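Local coordinates for rhamnogalacturonan endolyase YesW (Bacillus subtilis, PDB 2ZUX), which cleaves the rhamnogalacturonan backbone of plant cell-wall pectin by endo-type elimination, with calcium or manganese required for activity, at residues S281-R286 with K306-D311; R286-K291 with I341-M346; V407-D412 with W431-L436. All blocks are in the same frame, centred on the assembly; numbering follows the deposited sequence.

Interaction 1 of 3, residues S281-R286 with K306-D311; sequences SLIMTR and KLWTLD
Ser281 touches Leu307 and Ile283 touches Trp308, two small side-chain meetings between strands 281-286 and 303-311, which lie on either side of strand 293-300 in one antiparallel blade of the beta-propeller.

The first meeting is polar on one side and apolar on the other. Ser281 points toward segment 306-311, and its OG lies 3.6 Å from CD1 of Leu307, a van der Waals touch; the hydroxyl has its hydrogen-bond partner in OD1 of Asn298 on the intervening strand. A serine is short enough to serve that bond and still let a leucine methyl rest against it.

The second meeting is wholly apolar and oblique to the indole. Ile283 reaches out with the end of its ethyl branch, CD1 standing 4.3 Å from CZ2 of Trp308. With chi1 at 52°, the indole of Trp308 folds over from its own strand toward Ile283, and its NE1 donates to the carbonyl O of His350, a calcium-binding residue. Ile341 of the next blade touches both residues.

Both meetings are dispersive, burying just 111 Å² in all, so the orientation of Ser281 and Trp308 probably owes more to their hydrogen bonds with Asn298 and His350.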
loop_
_atom_site.group_PDB
_atom_site.type_symbol
_atom_site.label_atom_id
_atom_site.label_comp_id
_atom_site.label_asym_id
_atom_site.label_seq_id
_atom_site.Cartn_x
_atom_site.Cartn_y
_atom_site.Cartn_z
ATOM N N SER A 281 -4.778 9.038 -12.026
ATOM C CA SER A 281 -3.869 10.176 -12.050
ATOM C C SER A 281 -2.828 9.981 -10.958
ATOM O O SER A 281 -3.028 9.188 -10.032
ATOM C CB SER A 281 -4.612 11.488 -11.791
ATOM O OG SER A 281 -5.609 11.736 -12.777
ATOM N N LEU A 282 -1.731 10.718 -11.073
ATOM C CA LEU A 282 -0.614 10.633 -10.141
ATOM C C LEU A 282 -0.607 11.865 -9.247
ATOM O O LEU A 282 -0.684 12.986 -9.745
ATOM C CB LEU A 282 0.682 10.586 -10.953
ATOM C CG LEU A 282 2.006 10.620 -10.194
ATOM C CD1 LEU A 282 2.178 9.312 -9.432
ATOM C CD2 LEU A 282 3.149 10.847 -11.177
ATOM N N ILE A 283 -0.498 11.662 -7.934
ATOM C CA ILE A 283 -0.429 12.762 -6.974
ATOM C C ILE A 283 0.967 12.801 -6.358
ATOM O O ILE A 283 1.451 11.782 -5.872
ATOM C CB ILE A 283 -1.450 12.571 -5.827
ATOM C CG1 ILE A 283 -2.845 12.237 -6.387
ATOM C CG2 ILE A 283 -1.448 13.790 -4.887
ATOM C CD1 ILE A 283 -3.460 13.324 -7.261
ATOM N N MET A 284 1.617 13.966 -6.397
ATOM C CA MET A 284 2.876 14.192 -5.681
ATOM C C MET A 284 2.627 15.315 -4.687
ATOM O O MET A 284 2.084 16.367 -5.058
ATOM C CB MET A 284 3.997 14.611 -6.638
ATOM C CG MET A 284 4.470 13.515 -7.569
ATOM S SD MET A 284 5.498 12.271 -6.696
ATOM C CE MET A 284 4.844 10.825 -7.490
ATOM N N THR A 285 3.020 15.101 -3.433
ATOM C CA THR A 285 2.853 16.123 -2.405
ATOM C C THR A 285 4.174 16.489 -1.746
ATOM O O THR A 285 5.153 15.719 -1.776
ATOM C CB THR A 285 1.836 15.711 -1.317
ATOM O OG1 THR A 285 2.454 14.823 -0.381
ATOM C CG2 THR A 285 0.650 14.997 -1.927
ATOM N N ARG A 286 4.202 17.662 -1.131
ATOM C CA ARG A 286 5.408 18.144 -0.470
ATOM C C ARG A 286 4.983 18.991 0.699
ATOM O O ARG A 286 4.137 19.879 0.550
ATOM C CB ARG A 286 6.265 18.962 -1.440
ATOM C CG ARG A 286 7.652 19.331 -0.919
ATOM C CD ARG A 286 8.496 19.962 -2.000
ATOM N NE ARG A 286 9.913 19.848 -1.676
ATOM C CZ ARG A 286 10.894 19.833 -2.574
ATOM N NH1 ARG A 286 10.628 19.976 -3.869
ATOM N NH2 ARG A 286 12.152 19.680 -2.163
ATOM N N LYS A 306 0.367 18.266 -16.191
ATOM C CA LYS A 306 -0.033 18.734 -14.867
ATOM C C LYS A 306 -1.505 19.145 -14.881
ATOM O O LYS A 306 -1.945 19.862 -15.785
ATOM C CB LYS A 306 0.854 19.892 -14.421
ATOM C CG LYS A 306 0.522 20.416 -13.034
ATOM C CD LYS A 306 1.531 21.445 -12.560
ATOM C CE LYS A 306 1.339 22.787 -13.252
ATOM N NZ LYS A 306 2.119 23.855 -12.578
ATOM N N LEU A 307 -2.263 18.697 -13.882
ATOM C CA LEU A 307 -3.707 18.915 -13.835
ATOM C C LEU A 307 -4.108 20.050 -12.905
ATOM O O LEU A 307 -4.966 20.868 -13.248
ATOM C CB LEU A 307 -4.426 17.640 -13.393
ATOM C CG LEU A 307 -4.146 16.363 -14.186
ATOM C CD1 LEU A 307 -4.900 15.218 -13.548
ATOM C CD2 LEU A 307 -4.518 16.507 -15.667
ATOM N N TRP A 308 -3.512 20.084 -11.715
ATOM C CA TRP A 308 -3.797 21.126 -10.735
ATOM C C TRP A 308 -2.752 21.170 -9.646
ATOM O O TRP A 308 -1.949 20.244 -9.514
ATOM C CB TRP A 308 -5.204 20.976 -10.130
ATOM C CG TRP A 308 -5.624 19.634 -9.546
ATOM C CD1 TRP A 308 -6.579 18.805 -10.053
ATOM C CD2 TRP A 308 -5.190 19.021 -8.306
ATOM N NE1 TRP A 308 -6.761 17.719 -9.238
ATOM C CE2 TRP A 308 -5.922 17.821 -8.162
ATOM C CE3 TRP A 308 -4.259 19.367 -7.313
ATOM C CZ2 TRP A 308 -5.746 16.955 -7.074
ATOM C CZ3 TRP A 308 -4.085 18.495 -6.227
ATOM C CH2 TRP A 308 -4.826 17.309 -6.122
ATOM N N THR A 309 -2.785 22.257 -8.880
ATOM C CA THR A 309 -1.931 22.481 -7.724
ATOM C C THR A 309 -2.787 22.997 -6.572
ATOM O O THR A 309 -3.634 23.866 -6.776
ATOM C CB THR A 309 -0.863 23.548 -8.046
ATOM O OG1 THR A 309 -0.047 23.095 -9.126
ATOM C CG2 THR A 309 0.037 23.832 -6.842
ATOM N N LEU A 310 -2.593 22.444 -5.375
ATOM C CA LEU A 310 -3.079 23.065 -4.144
ATOM C C LEU A 310 -1.858 23.543 -3.372
ATOM O O LEU A 310 -0.934 22.768 -3.125
ATOM C CB LEU A 310 -3.895 22.091 -3.294
ATOM C CG LEU A 310 -4.442 22.711 -1.999
ATOM C CD1 LEU A 310 -5.358 23.903 -2.272
ATOM C CD2 LEU A 310 -5.180 21.678 -1.194
ATOM N N ASP A 311 -1.853 24.817 -3.001
ATOM C CA ASP A 311 -0.721 25.430 -2.332
ATOM C C ASP A 311 -1.238 26.195 -1.118
ATOM O O ASP A 311 -1.957 27.184 -1.272
ATOM C CB ASP A 311 -0.008 26.358 -3.325
ATOM C CG ASP A 311 1.230 27.033 -2.749
ATOM O OD1 ASP A 311 1.464 27.004 -1.524
ATOM O OD2 ASP A 311 1.980 27.617 -3.559
#

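Interaction 2 of 3, residues R286-K291 with I341-M346; sequences RGYYAK and IIFGSM
Phe343 meets Gly287 and Tyr288 where two consecutive blades of the beta-propeller abut: the loop 287-292 joins strands 281-286 and 293-300 of one blade, and Phe343 ends strand 340-343 of the next. All three touching residues are buried.

The close part is the ring of Phe343. Its CG is anti to the backbone N (chi1 -165°), which carries the phenyl across to the loop. There CZ lies 3.6 Å from the carbonyl O of Gly287, which sits in the plane of the ring at its edge, where the weakly positive C-H rim suits an oxygen. CE2 lies 4.0 Å from CB of Tyr288, which approaches the ring obliquely. The phenyl also packs against Leu269 and Thr285; a flat apolar ring suits this seam between blades. Glycine suits position 287 because, at phi 85° and psi 151°, a CB would run into the carbonyl O of Lys291.

Beyond that patch the two segments diverge. Tyr289, Ala290 and Lys291 are partly exposed and lie beyond contact with Phe343, Lys291 forming a cation-pi contact with Trp257. The type II' turn from Phe343 to Met346 makes no contact with 286-291 although it is buried; Gly344 is at its first corner, where a positive phi is easiest for glycine.

Tyr288 links the seam to a metal site: its ring meets that of His326 nearly at right angles, and its OH is hydrogen-bonded to ND1 of the same histidine, a calcium ligand, probably as a second-shell residue that steadies the imidazole. The turn after Phe343 is closed by two backbone bonds, the shorter from Phe343 N to Met346 O at 2.8 Å.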
loop_
_atom_site.group_PDB
_atom_site.type_symbol
_atom_site.label_atom_id
_atom_site.label_comp_id
_atom_site.label_asym_id
_atom_site.label_seq_id
_atom_site.Cartn_x
_atom_site.Cartn_y
_atom_site.Cartn_z
ATOM N N ARG A 286 4.202 17.662 -1.131
ATOM C CA ARG A 286 5.408 18.144 -0.470
ATOM C C ARG A 286 4.983 18.991 0.699
ATOM O O ARG A 286 4.137 19.879 0.550
ATOM C CB ARG A 286 6.265 18.962 -1.440
ATOM C CG ARG A 286 7.652 19.331 -0.919
ATOM C CD ARG A 286 8.496 19.962 -2.000
ATOM N NE ARG A 286 9.913 19.848 -1.676
ATOM C CZ ARG A 286 10.894 19.833 -2.574
ATOM N NH1 ARG A 286 10.628 19.976 -3.869
ATOM N NH2 ARG A 286 12.152 19.680 -2.163
ATOM N N GLY A 287 5.570 18.719 1.855
ATOM C CA GLY A 287 5.247 19.436 3.077
ATOM C C GLY A 287 4.049 18.874 3.813
ATOM O O GLY A 287 3.128 18.310 3.212
ATOM N N TYR A 288 4.059 19.049 5.128
ATOM C CA TYR A 288 2.848 18.885 5.919
ATOM C C TYR A 288 2.857 19.575 7.265
ATOM O O TYR A 288 1.798 19.943 7.755
ATOM C CB TYR A 288 2.373 17.434 6.055
ATOM C CG TYR A 288 3.414 16.359 6.216
ATOM C CD1 TYR A 288 4.073 16.157 7.428
ATOM C CD2 TYR A 288 3.673 15.476 5.167
ATOM C CE1 TYR A 288 5.010 15.134 7.570
ATOM C CE2 TYR A 288 4.595 14.448 5.301
ATOM C CZ TYR A 288 5.256 14.284 6.505
ATOM O OH TYR A 288 6.172 13.264 6.631
ATOM N N TYR A 289 4.029 19.790 7.859
ATOM C CA TYR A 289 4.067 20.458 9.163
ATOM C C TYR A 289 3.632 21.915 9.096
ATOM O O TYR A 289 3.040 22.429 10.054
ATOM C CB TYR A 289 5.463 20.387 9.754
ATOM C CG TYR A 289 5.907 18.993 10.102
ATOM C CD1 TYR A 289 5.391 18.343 11.220
ATOM C CD2 TYR A 289 6.846 18.317 9.318
ATOM C CE1 TYR A 289 5.798 17.062 11.559
ATOM C CE2 TYR A 289 7.260 17.037 9.652
ATOM C CZ TYR A 289 6.737 16.417 10.773
ATOM O OH TYR A 289 7.165 15.145 11.092
ATOM N N ALA A 290 3.983 22.590 8.005
ATOM C CA ALA A 290 3.572 23.966 7.785
ATOM C C ALA A 290 3.138 24.053 6.322
ATOM O O ALA A 290 2.170 23.388 5.944
ATOM C CB ALA A 290 4.708 24.921 8.131
ATOM N N LYS A 291 3.840 24.822 5.494
ATOM C CA LYS A 291 3.486 24.902 4.076
ATOM C C LYS A 291 3.291 23.515 3.467
ATOM O O LYS A 291 4.110 22.609 3.685
ATOM C CB LYS A 291 4.546 25.665 3.287
ATOM C CG LYS A 291 4.213 25.796 1.806
ATOM C CD LYS A 291 5.256 26.601 1.035
ATOM C CE LYS A 291 4.930 26.624 -0.451
ATOM N NZ LYS A 291 5.845 27.539 -1.186
ATOM N N ILE A 341 -8.694 13.095 -1.758
ATOM C CA ILE A 341 -7.456 12.789 -1.048
ATOM C C ILE A 341 -7.647 13.115 0.432
ATOM O O ILE A 341 -7.980 14.251 0.779
ATOM C CB ILE A 341 -6.282 13.610 -1.616
ATOM C CG1 ILE A 341 -6.091 13.329 -3.114
ATOM C CG2 ILE A 341 -4.996 13.321 -0.840
ATOM C CD1 ILE A 341 -5.437 14.462 -3.884
ATOM N N ILE A 342 -7.448 12.113 1.289
ATOM C CA ILE A 342 -7.483 12.307 2.732
ATOM C C ILE A 342 -6.042 12.548 3.170
ATOM O O ILE A 342 -5.220 11.622 3.200
ATOM C CB ILE A 342 -8.106 11.097 3.474
ATOM C CG1 ILE A 342 -9.539 10.815 2.986
ATOM C CG2 ILE A 342 -8.090 11.321 4.990
ATOM C CD1 ILE A 342 -10.489 12.001 3.096
ATOM N N PHE A 343 -5.730 13.803 3.459
ATOM C CA PHE A 343 -4.367 14.232 3.732
ATOM C C PHE A 343 -4.267 14.545 5.226
ATOM O O PHE A 343 -4.267 15.704 5.645
ATOM C CB PHE A 343 -4.048 15.464 2.874
ATOM C CG PHE A 343 -2.581 15.797 2.780
ATOM C CD1 PHE A 343 -1.769 15.180 1.825
ATOM C CD2 PHE A 343 -2.011 16.738 3.632
ATOM C CE1 PHE A 343 -0.409 15.492 1.735
ATOM C CE2 PHE A 343 -0.665 17.052 3.529
ATOM C CZ PHE A 343 0.140 16.420 2.586
ATOM N N GLY A 344 -4.210 13.494 6.044
ATOM C CA GLY A 344 -4.189 13.668 7.491
ATOM C C GLY A 344 -5.481 14.301 7.969
ATOM O O GLY A 344 -6.556 13.723 7.801
ATOM N N SER A 345 -5.369 15.489 8.564
ATOM C CA SER A 345 -6.517 16.188 9.139
ATOM C C SER A 345 -7.280 17.034 8.128
ATOM O O SER A 345 -8.274 17.680 8.474
ATOM C CB SER A 345 -6.051 17.063 10.301
ATOM O OG SER A 345 -5.566 16.251 11.356
ATOM N N MET A 346 -6.818 17.047 6.885
ATOM C CA MET A 346 -7.521 17.791 5.842
ATOM C C MET A 346 -7.886 16.882 4.671
ATOM O O MET A 346 -7.439 15.729 4.599
ATOM C CB MET A 346 -6.686 18.989 5.380
ATOM C CG MET A 346 -5.522 18.606 4.504
ATOM S SD MET A 346 -4.406 19.981 4.250
ATOM C CE MET A 346 -3.912 19.739 2.538
#

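Interaction 3 of 3, residues V407-D412 with W431-L436; sequences VYAGKD and WANGSL
Asn433 extends toward the loop 407-412 because its CG stands anti to the backbone N (chi1 -160°), while Lys411 comes to meet it with CG between its backbone N and carbonyl carbon (chi1 60°) and a bend at chi3. The lysine chain therefore runs obliquely past the oxygen end of the amide, and its CD, CE and NZ all lie near OD1 of Asn433.

The direct bond, from Lys411 NZ to Asn433 OD1, is weak at 3.5 Å. A water bridges the same groups: it donates to Asn433 OD1 at 2.7 Å and to the carbonyl O of Asp412 at 3.1 Å, and weakly accepts from NZ. OD1 thus receives both a lysine and a water. The other end of the amide is used as well. ND2 donates to a second water at 2.9 Å, which in turn donates to the carbonyl O of Ala409 at 2.7 Å, while the methyl of Ala409 rests 3.7 Å from ND2.

An asparagine suits this place because its amide offers an acceptor to the lysine side and a donor to the alanine side, and because it tolerates the positive phi (53°) at the first corner of the type I' turn from Ala432 to Ser435. Gly434 takes the second corner, also at positive phi.

This hydrated surface contact joins the loop between strands 403-407 and 416-419 to the hairpin of strands 429-432 and 435-437. The loop thus leads from one propeller blade into the next and touches that next blade's own beta turn, while Ala432, at the start of the turn, packs on Phe381 and Val383 of strand 379-383.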
loop_
_atom_site.group_PDB
_atom_site.type_symbol
_atom_site.label_atom_id
_atom_site.label_comp_id
_atom_site.label_asym_id
_atom_site.label_seq_id
_atom_site.Cartn_x
_atom_site.Cartn_y
_atom_site.Cartn_z
ATOM N N VAL A 407 -11.265 11.714 21.322
ATOM C CA VAL A 407 -10.824 11.601 22.709
ATOM C C VAL A 407 -9.541 12.409 22.906
ATOM O O VAL A 407 -8.567 12.239 22.166
ATOM C CB VAL A 407 -10.590 10.120 23.118
ATOM C CG1 VAL A 407 -10.121 10.023 24.566
ATOM C CG2 VAL A 407 -11.863 9.293 22.925
ATOM N N TYR A 408 -9.555 13.301 23.891
ATOM C CA TYR A 408 -8.374 14.055 24.279
ATOM C C TYR A 408 -7.343 13.131 24.916
ATOM O O TYR A 408 -7.684 12.305 25.770
ATOM C CB TYR A 408 -8.770 15.150 25.270
ATOM C CG TYR A 408 -7.602 15.899 25.858
ATOM C CD1 TYR A 408 -6.875 16.814 25.095
ATOM C CD2 TYR A 408 -7.231 15.706 27.187
ATOM C CE1 TYR A 408 -5.802 17.504 25.637
ATOM C CE2 TYR A 408 -6.162 16.395 27.741
ATOM C CZ TYR A 408 -5.455 17.295 26.964
ATOM O OH TYR A 408 -4.396 17.987 27.508
ATOM N N ALA A 409 -6.087 13.278 24.505
ATOM C CA ALA A 409 -5.001 12.482 25.069
ATOM C C ALA A 409 -4.041 13.295 25.926
ATOM O O ALA A 409 -3.508 12.784 26.910
ATOM C CB ALA A 409 -4.234 11.776 23.959
ATOM N N GLY A 410 -3.794 14.541 25.529
ATOM C CA GLY A 410 -2.823 15.380 26.229
ATOM C C GLY A 410 -1.392 14.919 26.036
ATOM O O GLY A 410 -0.496 15.273 26.813
ATOM N N LYS A 411 -1.179 14.123 24.994
ATOM C CA LYS A 411 0.144 13.617 24.642
ATOM C C LYS A 411 0.146 13.206 23.175
ATOM O O LYS A 411 -0.914 13.066 22.558
ATOM C CB LYS A 411 0.538 12.418 25.519
ATOM C CG LYS A 411 -0.400 11.220 25.405
ATOM C CD LYS A 411 -0.030 10.067 26.347
ATOM C CE LYS A 411 1.109 9.226 25.805
ATOM N NZ LYS A 411 1.056 7.823 26.297
ATOM N N ASP A 412 1.346 13.019 22.638
ATOM C CA ASP A 412 1.557 12.452 21.313
ATOM C C ASP A 412 0.947 11.045 21.276
ATOM O O ASP A 412 1.309 10.184 22.076
ATOM C CB ASP A 412 3.067 12.408 21.057
ATOM C CG ASP A 412 3.444 11.882 19.681
ATOM O OD1 ASP A 412 2.564 11.466 18.903
ATOM O OD2 ASP A 412 4.661 11.896 19.381
ATOM N N TRP A 431 -8.519 1.535 17.817
ATOM C CA TRP A 431 -7.761 1.632 19.055
ATOM C C TRP A 431 -6.549 2.519 18.944
ATOM O O TRP A 431 -5.929 2.620 17.890
ATOM C CB TRP A 431 -7.383 0.262 19.636
ATOM C CG TRP A 431 -6.447 -0.656 18.854
ATOM C CD1 TRP A 431 -5.107 -0.835 19.075
ATOM C CD2 TRP A 431 -6.807 -1.577 17.820
ATOM N NE1 TRP A 431 -4.608 -1.791 18.226
ATOM C CE2 TRP A 431 -5.630 -2.269 17.448
ATOM C CE3 TRP A 431 -8.009 -1.886 17.170
ATOM C CZ2 TRP A 431 -5.616 -3.242 16.446
ATOM C CZ3 TRP A 431 -7.998 -2.852 16.173
ATOM C CH2 TRP A 431 -6.808 -3.524 15.823
ATOM N N ALA A 432 -6.233 3.169 20.059
ATOM C CA ALA A 432 -5.105 4.081 20.161
ATOM C C ALA A 432 -4.959 4.499 21.608
ATOM O O ALA A 432 -5.942 4.515 22.363
ATOM C CB ALA A 432 -5.338 5.307 19.296
ATOM N N ASN A 433 -3.733 4.853 21.987
ATOM C CA ASN A 433 -3.436 5.366 23.334
ATOM C C ASN A 433 -3.947 4.436 24.440
ATOM O O ASN A 433 -4.376 4.899 25.494
ATOM C CB ASN A 433 -3.975 6.800 23.505
ATOM C CG ASN A 433 -3.299 7.557 24.648
ATOM O OD1 ASN A 433 -2.107 7.398 24.895
ATOM N ND2 ASN A 433 -4.065 8.388 25.335
ATOM N N GLY A 434 -3.897 3.127 24.183
ATOM C CA GLY A 434 -4.188 2.134 25.213
ATOM C C GLY A 434 -5.652 1.794 25.441
ATOM O O GLY A 434 -5.970 1.046 26.366
ATOM N N SER A 435 -6.541 2.333 24.605
ATOM C CA SER A 435 -7.971 2.009 24.679
ATOM C C SER A 435 -8.532 1.541 23.341
ATOM O O SER A 435 -8.111 2.012 22.279
ATOM C CB SER A 435 -8.774 3.208 25.174
ATOM O OG SER A 435 -8.542 3.433 26.554
ATOM N N LEU A 436 -9.492 0.623 23.431
ATOM C CA LEU A 436 -10.213 0.063 22.298
ATOM C C LEU A 436 -11.629 0.633 22.289
ATOM O O LEU A 436 -12.274 0.700 23.338
ATOM C CB LEU A 436 -10.277 -1.461 22.431
ATOM C CG LEU A 436 -11.069 -2.226 21.368
ATOM C CD1 LEU A 436 -10.423 -2.055 19.993
ATOM C CD2 LEU A 436 -11.167 -3.692 21.756
HETATM O O HOH W 1 -3.723 10.198 27.601
HETATM O O HOH W 2 0.045 7.654 23.220
#

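Overall arrangement
Interactions 1 and 2 form one continuous patch, their centres 12 Å apart and Arg286 common to both. Ile341 CD1 lies 3.7 Å from Trp308 CH2, and Phe343 CE1 lies 3.6 Å from Thr285 OG1, so the blade holding strands 281-286 and 303-311 is packed on the one after it. Interaction 3 stands apart, its centre 21 Å from that of interaction 2 and 33 Å from that of interaction 1. Tyr288 and Lys411 lie near the His326/His362/Asp364/Glu385 calcium site, Trp308 near a different one. The side chain of Tyr288 is about 10 Å from a bound rhamnose, and those of Asn433 and substrate-binding Arg415 are about 8 Å apart.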